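Local coordinates for protein hypothetical oxidoreductase (Sinorhizobium meliloti, PDB 3RH7) that binds FMN in a split-barrel fold and probably acts as an NADPH-dependent flavin reductase, at residues W127-Q133 with G146-E152; L61-C65 with R81-N85; E181-R185 with D246-I251; L171-A175 with L237-Y241; R269-L273 with I287-V291. All coordinates share one frame; numbering follows the deposited sequence.

Interaction 1: W127-Q133 with G146-E152; sequences WFECSMQ and GRVTAFE
W127 lays its indole against E152: CB of E152 sits over the face of the five-membered ring, 3.7 Å from its centroid, a CH-pi contact. The ring comes there because CG lies between the backbone N and the carbonyl carbon (chi1 61°). The extended E152 chain runs on past the ring, and W127 NE1 gives E152 OE1 a long, bent hydrogen bond (3.3 Å) from above the carboxylate plane. The far rim, CZ3, rests on A150 CB at 4.0 Å. F128 points to the other side of the sheet, where its CD2 touches F151 CB (3.5 Å) and V148 CG1 approaches the ring near its plane. Between these pairs T149 and A150 both face E129 in a classic beta bulge: T149 N binds E129 O at 2.7 Å, while E129 N reaches A150 O. The E129 carboxylate is taken up elsewhere, by the backbone N of D116. The antiparallel hairpin of strands 126-138 and 141-153 turns a corner at T149. Strand 81-86 pairs with its first arm and strand 61-67 with its second, while, from the second subunit, F16 makes a T-shaped contact with F151 and F25 meets F128, ring planes about 30° apart.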
# COMPACT_ATOMS: atom_id res chain seq x y z
N TRP A 127 1.21 -3.68 -16.36
CA TRP A 127 1.59 -2.55 -17.24
C TRP A 127 0.39 -2.10 -18.06
O TRP A 127 -0.50 -2.91 -18.37
CB TRP A 127 2.80 -2.85 -18.13
CG TRP A 127 2.64 -3.99 -19.10
CD1 TRP A 127 3.16 -5.24 -18.98
CD2 TRP A 127 2.01 -3.94 -20.39
NE1 TRP A 127 2.89 -5.98 -20.11
CE2 TRP A 127 2.17 -5.21 -20.99
CE3 TRP A 127 1.30 -2.95 -21.10
CZ2 TRP A 127 1.66 -5.53 -22.25
CZ3 TRP A 127 0.76 -3.28 -22.34
CH2 TRP A 127 0.96 -4.54 -22.91
N PHE A 128 0.37 -0.81 -18.43
CA PHE A 128 -0.69 -0.17 -19.19
C PHE A 128 -0.15 0.75 -20.28
O PHE A 128 0.52 1.73 -19.97
CB PHE A 128 -1.58 0.66 -18.24
CG PHE A 128 -2.20 -0.09 -17.09
CD1 PHE A 128 -1.53 -0.21 -15.86
CD2 PHE A 128 -3.45 -0.66 -17.21
CE1 PHE A 128 -2.08 -0.93 -14.81
CE2 PHE A 128 -4.01 -1.39 -16.15
CZ PHE A 128 -3.32 -1.52 -14.96
N GLU A 129 -0.46 0.45 -21.55
CA GLU A 129 -0.12 1.30 -22.69
C GLU A 129 -1.22 2.34 -22.82
O GLU A 129 -2.40 1.99 -22.91
CB GLU A 129 0.03 0.49 -23.98
CG GLU A 129 1.40 -0.13 -24.14
CD GLU A 129 1.77 -0.39 -25.58
OE1 GLU A 129 1.40 -1.47 -26.10
OE2 GLU A 129 2.42 0.50 -26.18
N CYS A 130 -0.83 3.61 -22.80
CA CYS A 130 -1.78 4.71 -22.82
C CYS A 130 -1.58 5.65 -24.01
O CYS A 130 -0.63 5.55 -24.78
CB CYS A 130 -1.72 5.49 -21.50
SG CYS A 130 -2.34 4.57 -20.07
N SER A 131 -2.58 6.49 -24.18
CA SER A 131 -2.68 7.57 -25.11
C SER A 131 -3.13 8.74 -24.28
O SER A 131 -4.08 8.59 -23.50
CB SER A 131 -3.66 7.24 -26.23
OG SER A 131 -5.01 7.32 -25.79
N MSE A 132 -2.41 9.87 -24.34
CA MSE A 132 -2.75 11.03 -23.55
C MSE A 132 -4.06 11.65 -23.97
O MSE A 132 -4.27 11.92 -25.16
CB MSE A 132 -1.66 12.07 -23.63
CG MSE A 132 -0.89 12.14 -22.35
SE MSE A 132 0.73 13.16 -22.58
CE MSE A 132 2.03 11.94 -21.90
N GLN A 133 -4.95 11.82 -23.00
CA GLN A 133 -6.25 12.42 -23.20
C GLN A 133 -6.08 13.89 -22.91
O GLN A 133 -6.18 14.71 -23.82
CB GLN A 133 -7.32 11.77 -22.31
CG GLN A 133 -7.86 10.47 -22.84
CD GLN A 133 -9.28 10.54 -23.36
OE1 GLN A 133 -9.62 9.91 -24.38
NE2 GLN A 133 -10.16 11.27 -22.66
N GLY A 146 -4.55 9.35 -19.16
CA GLY A 146 -4.35 8.45 -20.27
C GLY A 146 -5.48 7.47 -20.47
O GLY A 146 -6.14 7.05 -19.50
N ARG A 147 -5.73 7.12 -21.74
CA ARG A 147 -6.73 6.13 -22.11
C ARG A 147 -5.97 4.83 -22.36
O ARG A 147 -5.07 4.82 -23.19
CB ARG A 147 -7.56 6.56 -23.31
CG ARG A 147 -8.89 5.82 -23.44
CD ARG A 147 -9.40 5.79 -24.88
NE ARG A 147 -10.73 5.20 -25.00
CZ ARG A 147 -10.99 3.89 -25.09
NH1 ARG A 147 -10.00 3.00 -25.05
NH2 ARG A 147 -12.25 3.46 -25.19
N VAL A 148 -6.29 3.77 -21.59
CA VAL A 148 -5.63 2.47 -21.72
C VAL A 148 -5.94 1.88 -23.11
O VAL A 148 -7.11 1.67 -23.46
CB VAL A 148 -5.99 1.47 -20.59
CG1 VAL A 148 -5.20 0.18 -20.73
CG2 VAL A 148 -5.73 2.07 -19.23
N THR A 149 -4.88 1.69 -23.89
CA THR A 149 -4.94 1.13 -25.24
C THR A 149 -4.66 -0.38 -25.15
O THR A 149 -5.25 -1.16 -25.90
CB THR A 149 -3.97 1.88 -26.19
OG1 THR A 149 -2.61 1.46 -26.01
CG2 THR A 149 -4.08 3.40 -26.09
N ALA A 150 -3.77 -0.78 -24.22
CA ALA A 150 -3.36 -2.17 -23.98
C ALA A 150 -2.90 -2.33 -22.52
O ALA A 150 -2.48 -1.35 -21.89
CB ALA A 150 -2.24 -2.56 -24.93
N PHE A 151 -2.99 -3.56 -21.97
CA PHE A 151 -2.56 -3.82 -20.60
C PHE A 151 -2.26 -5.31 -20.37
O PHE A 151 -2.63 -6.17 -21.19
CB PHE A 151 -3.59 -3.31 -19.56
CG PHE A 151 -4.89 -4.06 -19.53
CD1 PHE A 151 -5.94 -3.70 -20.38
CD2 PHE A 151 -5.09 -5.11 -18.65
CE1 PHE A 151 -7.15 -4.40 -20.36
CE2 PHE A 151 -6.30 -5.80 -18.61
CZ PHE A 151 -7.32 -5.45 -19.48
N GLU A 152 -1.62 -5.61 -19.23
CA GLU A 152 -1.31 -6.97 -18.83
C GLU A 152 -1.20 -7.00 -17.33
O GLU A 152 -0.71 -6.04 -16.74
CB GLU A 152 -0.01 -7.45 -19.48
CG GLU A 152 0.02 -8.92 -19.79
CD GLU A 152 0.99 -9.22 -20.92
OE1 GLU A 152 2.22 -9.13 -20.69
OE2 GLU A 152 0.51 -9.50 -22.05

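Interaction 2: L61-C65 with R81-N85; sequences LLLVC and RFAIN. With FMN (flavin mononucleotide), chain G.
L62 and V64 meet F82 and I84 across strands that run almost perpendicular, 84° apart with axes 9.5 Å from each other, and no hydrogen bond joins them: two walls of the barrel face one another through side chains alone. L62 carries one half of the contact. With its CG anti to the backbone N (chi1 -179°), it brings CD2 against both opposing residues, 3.7 Å from I84 CG1 and 4.0 Å from F82 CE2. The L62 side chain runs antiparallel alongside those of F82 and I84. V64 and I84 do meet tip to tip: I84 CD1 lies against V64 CB at 4.1 Å and about equally close to both of its methyls, so it nestles into the fork of the valine. All four side chains are buried, and F52, V35, C130 and I144 from neighbouring strands pack around them. Farther along the strand, C65 turns from this core to the cofactor, its carbonyl O accepting a hydrogen bond from N3 of the FMN isoalloxazine (2.8 Å). A67 N and N50 N also bind FMN. An apolar barrel interior with flavin bound beside one of its strands is the arrangement of the FMN-binding split barrel.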
# COMPACT_ATOMS: atom_id res chain seq x y z
N LEU A 61 -9.78 4.72 -18.19
CA LEU A 61 -9.02 5.92 -17.85
C LEU A 61 -8.15 5.75 -16.63
O LEU A 61 -8.52 5.10 -15.65
CB LEU A 61 -9.93 7.14 -17.69
CG LEU A 61 -10.57 7.60 -18.98
CD1 LEU A 61 -11.66 8.61 -18.72
CD2 LEU A 61 -9.53 8.13 -19.95
N LEU A 62 -6.98 6.37 -16.72
CA LEU A 62 -5.88 6.27 -15.78
C LEU A 62 -5.27 7.68 -15.54
O LEU A 62 -5.42 8.57 -16.39
CB LEU A 62 -4.93 5.32 -16.48
CG LEU A 62 -3.67 4.91 -15.89
CD1 LEU A 62 -3.44 3.45 -16.24
CD2 LEU A 62 -2.55 5.79 -16.45
N LEU A 63 -4.60 7.87 -14.39
CA LEU A 63 -4.06 9.16 -13.95
C LEU A 63 -2.67 9.02 -13.36
O LEU A 63 -2.38 8.03 -12.70
CB LEU A 63 -5.02 9.65 -12.86
CG LEU A 63 -4.93 11.04 -12.32
CD1 LEU A 63 -6.30 11.56 -12.10
CD2 LEU A 63 -4.21 11.05 -11.00
N VAL A 64 -1.82 10.04 -13.54
CA VAL A 64 -0.48 10.07 -12.95
C VAL A 64 -0.04 11.54 -12.87
O VAL A 64 -0.45 12.34 -13.72
CB VAL A 64 0.56 9.14 -13.65
CG1 VAL A 64 1.08 9.72 -14.95
CG2 VAL A 64 1.70 8.78 -12.71
N CYS A 65 0.72 11.90 -11.83
CA CYS A 65 1.11 13.31 -11.69
C CYS A 65 2.61 13.49 -11.88
O CYS A 65 3.40 12.74 -11.32
CB CYS A 65 0.64 13.87 -10.36
SG CYS A 65 -1.10 13.52 -9.99
N ARG A 81 1.78 9.29 -26.43
CA ARG A 81 1.56 7.99 -25.83
C ARG A 81 2.53 7.78 -24.70
O ARG A 81 3.68 8.25 -24.76
CB ARG A 81 1.70 6.89 -26.89
CG ARG A 81 0.62 6.98 -27.96
CD ARG A 81 0.70 5.90 -29.01
NE ARG A 81 -0.53 5.81 -29.79
CZ ARG A 81 -1.60 5.11 -29.43
NH1 ARG A 81 -1.61 4.42 -28.29
NH2 ARG A 81 -2.69 5.09 -30.20
N PHE A 82 2.08 7.10 -23.65
CA PHE A 82 2.93 6.75 -22.52
C PHE A 82 2.53 5.38 -21.95
O PHE A 82 1.51 4.83 -22.35
CB PHE A 82 2.90 7.84 -21.46
CG PHE A 82 1.61 8.00 -20.71
CD1 PHE A 82 0.58 8.77 -21.22
CD2 PHE A 82 1.43 7.41 -19.47
CE1 PHE A 82 -0.62 8.93 -20.52
CE2 PHE A 82 0.23 7.55 -18.77
CZ PHE A 82 -0.78 8.32 -19.30
N ALA A 83 3.33 4.81 -21.05
CA ALA A 83 3.03 3.53 -20.42
C ALA A 83 3.26 3.59 -18.93
O ALA A 83 4.17 4.27 -18.46
CB ALA A 83 3.86 2.42 -21.04
N ILE A 84 2.43 2.88 -18.18
CA ILE A 84 2.57 2.82 -16.73
C ILE A 84 3.06 1.42 -16.33
O ILE A 84 2.34 0.44 -16.55
CB ILE A 84 1.23 3.21 -16.05
CG1 ILE A 84 0.95 4.71 -16.19
CG2 ILE A 84 1.17 2.74 -14.59
CD1 ILE A 84 1.73 5.65 -15.35
N ASN A 85 4.28 1.32 -15.76
CA ASN A 85 4.79 0.02 -15.32
C ASN A 85 4.66 -0.11 -13.78
O ASN A 85 5.42 0.56 -13.06
CB ASN A 85 6.25 -0.20 -15.75
CG ASN A 85 6.44 -0.42 -17.22
OD1 ASN A 85 6.35 -1.54 -17.71
ND2 ASN A 85 6.80 0.63 -17.94
N1 FMN G . 8.04 12.51 -9.35
C2 FMN G . 6.93 13.08 -9.97
O2 FMN G . 7.08 14.04 -10.75
N3 FMN G . 5.68 12.50 -9.76
C4 FMN G . 5.39 11.42 -8.91
O4 FMN G . 4.28 10.91 -8.75
C4A FMN G . 6.61 10.85 -8.18
N5 FMN G . 6.46 9.83 -7.36
C5A FMN G . 7.61 9.24 -6.77
C6 FMN G . 7.37 8.11 -5.92
C7 FMN G . 8.43 7.39 -5.31
C7M FMN G . 8.14 6.21 -4.43
C8 FMN G . 9.75 7.83 -5.56
C8M FMN G . 10.89 7.11 -4.94
C9 FMN G . 10.03 8.97 -6.39
C9A FMN G . 8.97 9.73 -7.03
N10 FMN G . 9.17 10.88 -7.91
C10 FMN G . 8.01 11.47 -8.51
C1' FMN G . 10.57 11.41 -8.18
C2' FMN G . 10.98 11.23 -9.71
O2' FMN G . 11.02 9.89 -10.21
C3' FMN G . 12.25 11.92 -10.29
O3' FMN G . 13.22 12.32 -9.32
C4' FMN G . 11.97 12.97 -11.42
O4' FMN G . 10.71 13.73 -11.34
C5' FMN G . 12.12 12.28 -12.76
O5' FMN G . 13.46 12.56 -13.11
P FMN G . 13.72 13.76 -14.20
O1P FMN G . 12.47 13.49 -15.15
O2P FMN G . 15.12 13.52 -14.88
O3P FMN G . 13.86 15.15 -13.52

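Interaction 3: E181-R185 with D246-I251; sequences EGEIR and DGRQNI
R185 reaches over to D246, its NH1 facing OD2 in a salt bridge with the carboxylate near the guanidinium plane; the modelled separation is too short to be trusted. The bend at chi3 (-83°) turns the guanidinium to this position, and the N250 amide lies beside the R185 chain, OD1 3.2 Å from R185 CD. R248 adds its guanidinium over one face of that of R185, the planes 13° apart and R185 NH2 3.2 Å from R248 NH1. On the far face of R248 comes E183, whose OE2 is 3.4 Å from R248 NE but well out of the plane, so charge and not an N-H links them. Beneath, the strands pair in parallel: R185 N donates to Q249 O (2.9 Å) and I251 N to R185 O (3.0 Å); I184 CD1 packs on I251 CD1 (3.7 Å), and I251 also touches A175. Second-shell groups steady the arginines, N208 OD1 taking R185 NE and T210 OG1 weakly meeting R248 NH1. Replacing R185 by a leucine would probably leave D246 without its closest cation and N208 without its donor. E183, R248, R185 and D246 form a salt-bridge network, in which the carboxylates probably offset the charge of the neighbouring guanidinium groups.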
# COMPACT_ATOMS: atom_id res chain seq x y z
N GLU A 181 13.42 -20.39 13.36
CA GLU A 181 14.82 -20.84 13.36
C GLU A 181 15.52 -20.62 14.73
O GLU A 181 16.41 -21.37 15.10
CB GLU A 181 15.59 -20.13 12.24
CG GLU A 181 15.89 -20.99 11.02
CD GLU A 181 16.58 -20.25 9.90
OE1 GLU A 181 17.80 -19.95 10.02
OE2 GLU A 181 15.90 -19.95 8.89
N GLY A 182 15.09 -19.61 15.47
CA GLY A 182 15.62 -19.32 16.79
C GLY A 182 15.38 -17.89 17.18
O GLY A 182 14.45 -17.25 16.66
N GLU A 183 16.23 -17.37 18.10
CA GLU A 183 16.13 -15.98 18.57
C GLU A 183 16.34 -15.01 17.40
O GLU A 183 17.09 -15.31 16.46
CB GLU A 183 17.09 -15.66 19.73
CG GLU A 183 18.55 -15.69 19.34
CD GLU A 183 19.62 -15.37 20.38
OE1 GLU A 183 19.30 -15.30 21.59
OE2 GLU A 183 20.79 -15.26 19.96
N ILE A 184 15.62 -13.88 17.44
CA ILE A 184 15.73 -12.85 16.42
C ILE A 184 16.16 -11.52 17.07
O ILE A 184 15.74 -11.18 18.19
CB ILE A 184 14.41 -12.65 15.60
CG1 ILE A 184 13.20 -12.50 16.56
CG2 ILE A 184 14.23 -13.71 14.53
CD1 ILE A 184 11.77 -12.79 16.06
N ARG A 185 17.01 -10.77 16.35
CA ARG A 185 17.36 -9.45 16.80
C ARG A 185 16.35 -8.51 16.16
O ARG A 185 16.26 -8.43 14.93
CB ARG A 185 18.79 -9.08 16.42
CG ARG A 185 19.02 -7.61 16.65
CD ARG A 185 20.38 -7.18 16.21
NE ARG A 185 21.39 -7.45 17.22
CZ ARG A 185 22.33 -8.36 17.07
NH1 ARG A 185 22.40 -9.08 15.95
NH2 ARG A 185 23.24 -8.55 18.03
N ASP A 246 27.66 -12.27 12.85
CA ASP A 246 26.96 -12.64 14.07
C ASP A 246 26.38 -14.06 14.05
O ASP A 246 26.41 -14.77 15.07
CB ASP A 246 25.78 -11.67 14.12
CG ASP A 246 25.24 -11.25 15.45
OD1 ASP A 246 26.01 -11.25 16.44
OD2 ASP A 246 24.10 -10.77 15.48
N GLY A 247 25.76 -14.40 12.92
CA GLY A 247 25.05 -15.66 12.71
C GLY A 247 23.57 -15.52 13.00
O GLY A 247 22.77 -16.37 12.57
N ARG A 248 23.19 -14.42 13.68
CA ARG A 248 21.85 -14.15 14.17
C ARG A 248 20.86 -13.65 13.13
O ARG A 248 21.13 -12.75 12.33
CB ARG A 248 21.96 -13.11 15.27
CG ARG A 248 20.70 -12.95 16.11
CD ARG A 248 20.93 -12.07 17.31
NE ARG A 248 21.97 -12.62 18.18
CZ ARG A 248 22.37 -12.03 19.30
NH1 ARG A 248 21.81 -10.89 19.71
NH2 ARG A 248 23.33 -12.58 20.04
N GLN A 249 19.64 -14.21 13.24
CA GLN A 249 18.49 -13.80 12.44
C GLN A 249 18.11 -12.38 12.86
O GLN A 249 18.09 -12.05 14.04
CB GLN A 249 17.31 -14.76 12.64
CG GLN A 249 17.39 -16.08 11.87
CD GLN A 249 17.66 -16.01 10.37
OE1 GLN A 249 18.25 -16.93 9.80
NE2 GLN A 249 17.23 -14.96 9.68
N ASN A 250 17.84 -11.52 11.88
CA ASN A 250 17.52 -10.12 12.12
C ASN A 250 16.19 -9.70 11.45
O ASN A 250 16.02 -9.90 10.24
CB ASN A 250 18.69 -9.29 11.57
CG ASN A 250 19.58 -8.71 12.61
OD1 ASN A 250 19.24 -7.72 13.26
ND2 ASN A 250 20.77 -9.30 12.75
N ILE A 251 15.24 -9.15 12.25
CA ILE A 251 13.95 -8.61 11.77
C ILE A 251 13.98 -7.10 12.05
O ILE A 251 13.98 -6.68 13.21
CB ILE A 251 12.69 -9.32 12.37
CG1 ILE A 251 12.60 -10.78 11.86
CG2 ILE A 251 11.42 -8.55 12.05
CD1 ILE A 251 11.58 -11.63 12.53

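Interaction 4: L171-A175 with L237-Y241; sequences LAGKA and LYSVY
L171 and A175 on one side, L237 and V240 on the other, form the tight part of this helix-on-strand contact. L171 CB sits 3.9 Å from L237 CD1, and its two methyls spread apart over the strand: CD1 comes to 3.5 Å from L237 O, and CD2 passes V240 CG2 at 4.0 Å. Behind it the A175 methyl touches both L237 CD1 and V240 CG2, each at 4.0 Å, so V240 is wedged between two successive turns of the helix, its CG1 (anti to the backbone N, chi1 178°) resting on the K174 carbonyl. Replacing L171 by an alanine keeps CB against L237 but would probably lose the two methyls over L237 O and V240 CG2, leaving a gap over the strand backbone there. The solvent side is different. Exposed K174 lays its aliphatic chain past V240, CD 3.9 Å from CB, and closes the rim with a hydrogen bond from NZ to V240 O (2.7 Å). Helix and strand run 40° apart, their axes 8.3 Å from each other. A172 faces L237 of the second subunit. Y238 and Y241 point away from helix 169-181 and pack on helix 281-292, Y238 at a beta bulge opposite V252. A mixed sheet covered by a helix on both faces is the alpha-beta-alpha sandwich, consistent with a Nudix-type fold.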
# COMPACT_ATOMS: atom_id res chain seq x y z
N LEU A 171 8.38 -10.18 2.83
CA LEU A 171 9.03 -10.01 4.12
C LEU A 171 8.31 -10.67 5.28
O LEU A 171 8.98 -11.23 6.14
CB LEU A 171 9.26 -8.53 4.42
CG LEU A 171 10.39 -7.87 3.63
CD1 LEU A 171 10.49 -6.43 3.95
CD2 LEU A 171 11.71 -8.50 3.94
N ALA A 172 6.97 -10.62 5.32
CA ALA A 172 6.18 -11.29 6.35
C ALA A 172 6.57 -12.76 6.43
O ALA A 172 6.90 -13.22 7.52
CB ALA A 172 4.70 -11.17 6.05
N GLY A 173 6.59 -13.46 5.27
CA GLY A 173 6.97 -14.87 5.16
C GLY A 173 8.40 -15.12 5.63
O GLY A 173 8.66 -16.02 6.43
N LYS A 174 9.33 -14.26 5.15
CA LYS A 174 10.75 -14.28 5.46
C LYS A 174 10.98 -14.17 7.00
O LYS A 174 11.83 -14.89 7.55
CB LYS A 174 11.44 -13.11 4.73
CG LYS A 174 12.55 -13.50 3.79
CD LYS A 174 13.70 -12.48 3.85
CE LYS A 174 14.96 -12.96 3.12
NZ LYS A 174 16.07 -11.96 3.17
N ALA A 175 10.19 -13.28 7.67
CA ALA A 175 10.20 -13.03 9.10
C ALA A 175 9.77 -14.25 9.88
O ALA A 175 10.45 -14.65 10.81
CB ALA A 175 9.29 -11.87 9.43
N LEU A 237 7.59 -3.98 7.75
CA LEU A 237 8.90 -4.61 7.82
C LEU A 237 9.85 -3.91 6.85
O LEU A 237 9.47 -3.61 5.70
CB LEU A 237 8.80 -6.11 7.50
CG LEU A 237 8.21 -6.97 8.59
CD1 LEU A 237 7.90 -8.32 8.07
CD2 LEU A 237 9.16 -7.09 9.74
N TYR A 238 11.04 -3.58 7.34
CA TYR A 238 12.03 -2.89 6.53
C TYR A 238 12.96 -3.90 5.84
O TYR A 238 13.18 -3.82 4.63
CB TYR A 238 12.82 -1.95 7.42
CG TYR A 238 13.60 -0.90 6.69
CD1 TYR A 238 13.01 0.30 6.32
CD2 TYR A 238 14.97 -1.04 6.48
CE1 TYR A 238 13.74 1.32 5.73
CE2 TYR A 238 15.72 -0.02 5.89
CZ TYR A 238 15.10 1.16 5.52
OH TYR A 238 15.81 2.16 4.91
N SER A 239 13.45 -4.87 6.61
CA SER A 239 14.40 -5.86 6.14
C SER A 239 14.41 -7.12 7.04
O SER A 239 14.27 -7.01 8.25
CB SER A 239 15.79 -5.21 6.13
OG SER A 239 16.82 -6.14 5.87
N VAL A 240 14.58 -8.29 6.44
CA VAL A 240 14.70 -9.54 7.18
C VAL A 240 15.94 -10.23 6.63
O VAL A 240 15.98 -10.47 5.42
CB VAL A 240 13.47 -10.47 7.16
CG1 VAL A 240 13.76 -11.75 7.92
CG2 VAL A 240 12.24 -9.77 7.73
N TYR A 241 16.94 -10.51 7.48
CA TYR A 241 18.20 -11.08 7.04
C TYR A 241 18.92 -11.87 8.15
O TYR A 241 18.54 -11.78 9.30
CB TYR A 241 19.11 -9.94 6.53
CG TYR A 241 19.59 -8.98 7.59
CD1 TYR A 241 20.80 -9.19 8.26
CD2 TYR A 241 18.88 -7.82 7.88
CE1 TYR A 241 21.26 -8.29 9.22
CE2 TYR A 241 19.33 -6.92 8.85
CZ TYR A 241 20.53 -7.15 9.51
OH TYR A 241 21.00 -6.27 10.47

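Interaction 5: R269-L273 with I287-V291; sequences RPAEL and INRFV
P270 and L273, which meet the helix at 287-291, belong to a short turn closed at its start by a straight hydrogen bond from R269 N to E272 OE2 (2.8 Å, 175° at the hydrogen). The oxygen is approached on its anti side and somewhat out of the carboxylate plane. In return E272 N binds R269 O at 2.9 Å, so R269 and E272 are joined by two bonds that close the turn carrying P270 and L273. L273 does most of the touching through one methyl: CD1 rests 3.8 Å from I287 CG2, 4.0 Å from F290 CE2 and 4.1 Å from V291 CG1, and so touches three side chains of the helix. It can do so because its CG lies beside the backbone N (chi1 -61°). P270 works alongside, its CG at 3.9 Å from F290 CE2 and its CB against V291 CG1. The F290 side chain, which those of P270 and L273 cross at about a right angle, also packs on V189 and V196 of the neighbouring strands. No hydrogen bond crosses between the two helical segments. Polar bonding therefore shapes the turn from within, and apolar side-chain packing alone joins it to helix 281-292.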
# COMPACT_ATOMS: atom_id res chain seq x y z
N ARG A 269 20.16 13.28 11.20
CA ARG A 269 19.76 13.62 9.84
C ARG A 269 20.81 13.01 8.89
O ARG A 269 21.95 12.85 9.32
CB ARG A 269 19.65 15.15 9.69
N PRO A 270 20.45 12.62 7.63
CA PRO A 270 21.45 11.99 6.74
C PRO A 270 22.76 12.77 6.64
O PRO A 270 23.84 12.16 6.61
CB PRO A 270 20.73 11.94 5.39
CG PRO A 270 19.29 11.83 5.74
CD PRO A 270 19.11 12.66 6.99
N ALA A 271 22.67 14.10 6.65
CA ALA A 271 23.80 14.99 6.59
C ALA A 271 24.83 14.69 7.70
O ALA A 271 26.03 14.69 7.42
CB ALA A 271 23.32 16.42 6.70
N GLU A 272 24.37 14.39 8.94
CA GLU A 272 25.20 14.08 10.12
C GLU A 272 25.81 12.67 10.03
O GLU A 272 26.88 12.43 10.58
CB GLU A 272 24.40 14.20 11.44
CG GLU A 272 23.62 15.51 11.62
CD GLU A 272 22.65 15.54 12.80
OE1 GLU A 272 23.11 15.80 13.94
OE2 GLU A 272 21.44 15.33 12.58
N LEU A 273 25.13 11.75 9.33
CA LEU A 273 25.53 10.34 9.18
C LEU A 273 26.65 10.11 8.17
O LEU A 273 27.24 9.02 8.15
CB LEU A 273 24.32 9.50 8.75
CG LEU A 273 23.17 9.48 9.73
CD1 LEU A 273 21.93 8.91 9.08
CD2 LEU A 273 23.52 8.71 10.96
N ILE A 287 21.47 2.03 7.03
CA ILE A 287 21.59 3.51 7.08
C ILE A 287 21.78 4.04 5.64
O ILE A 287 21.07 4.99 5.28
CB ILE A 287 22.71 3.96 8.05
CG1 ILE A 287 22.35 3.61 9.51
CG2 ILE A 287 23.04 5.43 7.90
CD1 ILE A 287 20.93 4.09 10.07
N ASN A 288 22.67 3.39 4.82
CA ASN A 288 22.88 3.74 3.42
C ASN A 288 21.53 3.76 2.68
O ASN A 288 21.21 4.72 1.97
CB ASN A 288 23.84 2.77 2.74
CG ASN A 288 25.29 2.85 3.15
OD1 ASN A 288 25.84 3.92 3.47
ND2 ASN A 288 25.98 1.70 3.05
N ARG A 289 20.72 2.72 2.91
CA ARG A 289 19.39 2.56 2.34
C ARG A 289 18.47 3.69 2.83
O ARG A 289 17.75 4.26 2.03
CB ARG A 289 18.82 1.19 2.72
CG ARG A 289 17.65 0.76 1.89
CD ARG A 289 16.98 -0.46 2.44
NE ARG A 289 15.53 -0.36 2.31
CZ ARG A 289 14.67 -1.33 2.60
NH1 ARG A 289 15.11 -2.51 2.99
NH2 ARG A 289 13.37 -1.11 2.51
N PHE A 290 18.52 4.02 4.13
CA PHE A 290 17.69 5.08 4.72
C PHE A 290 17.99 6.42 4.06
O PHE A 290 17.04 7.11 3.67
CB PHE A 290 17.90 5.17 6.25
CG PHE A 290 17.55 6.50 6.89
CD1 PHE A 290 16.22 6.81 7.18
CD2 PHE A 290 18.53 7.43 7.19
CE1 PHE A 290 15.90 8.04 7.76
CE2 PHE A 290 18.20 8.66 7.75
CZ PHE A 290 16.89 8.95 8.04
N VAL A 291 19.30 6.79 3.92
CA VAL A 291 19.76 8.06 3.35
C VAL A 291 19.38 8.15 1.85
O VAL A 291 19.04 9.24 1.39
CB VAL A 291 21.27 8.40 3.61
CG1 VAL A 291 21.64 8.25 5.07
CG2 VAL A 291 22.22 7.60 2.75

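The five contacts fall into two groups. Interactions 1 and 2 belong to the barrel and are bonded directly, C130 N to F82 O and F128 O to I84 N; the first is a hydrogen-bonded hairpin, the second apolar interior whose strand carries C65 to FMN, and both touch the second subunit. Interactions 3 and 4, whose centres are about 12 Å apart, share the mixed sheet: N250 N pairs with Y241 O, and I251 packs on L237. Charge dominates at 3, near the surface, whereas 4 is largely buried and apolar with one lysine at its rim. Interaction 5, purely apolar across its segments, meets 4 through R289 and Y238, linking helix 281-292 to the sheet.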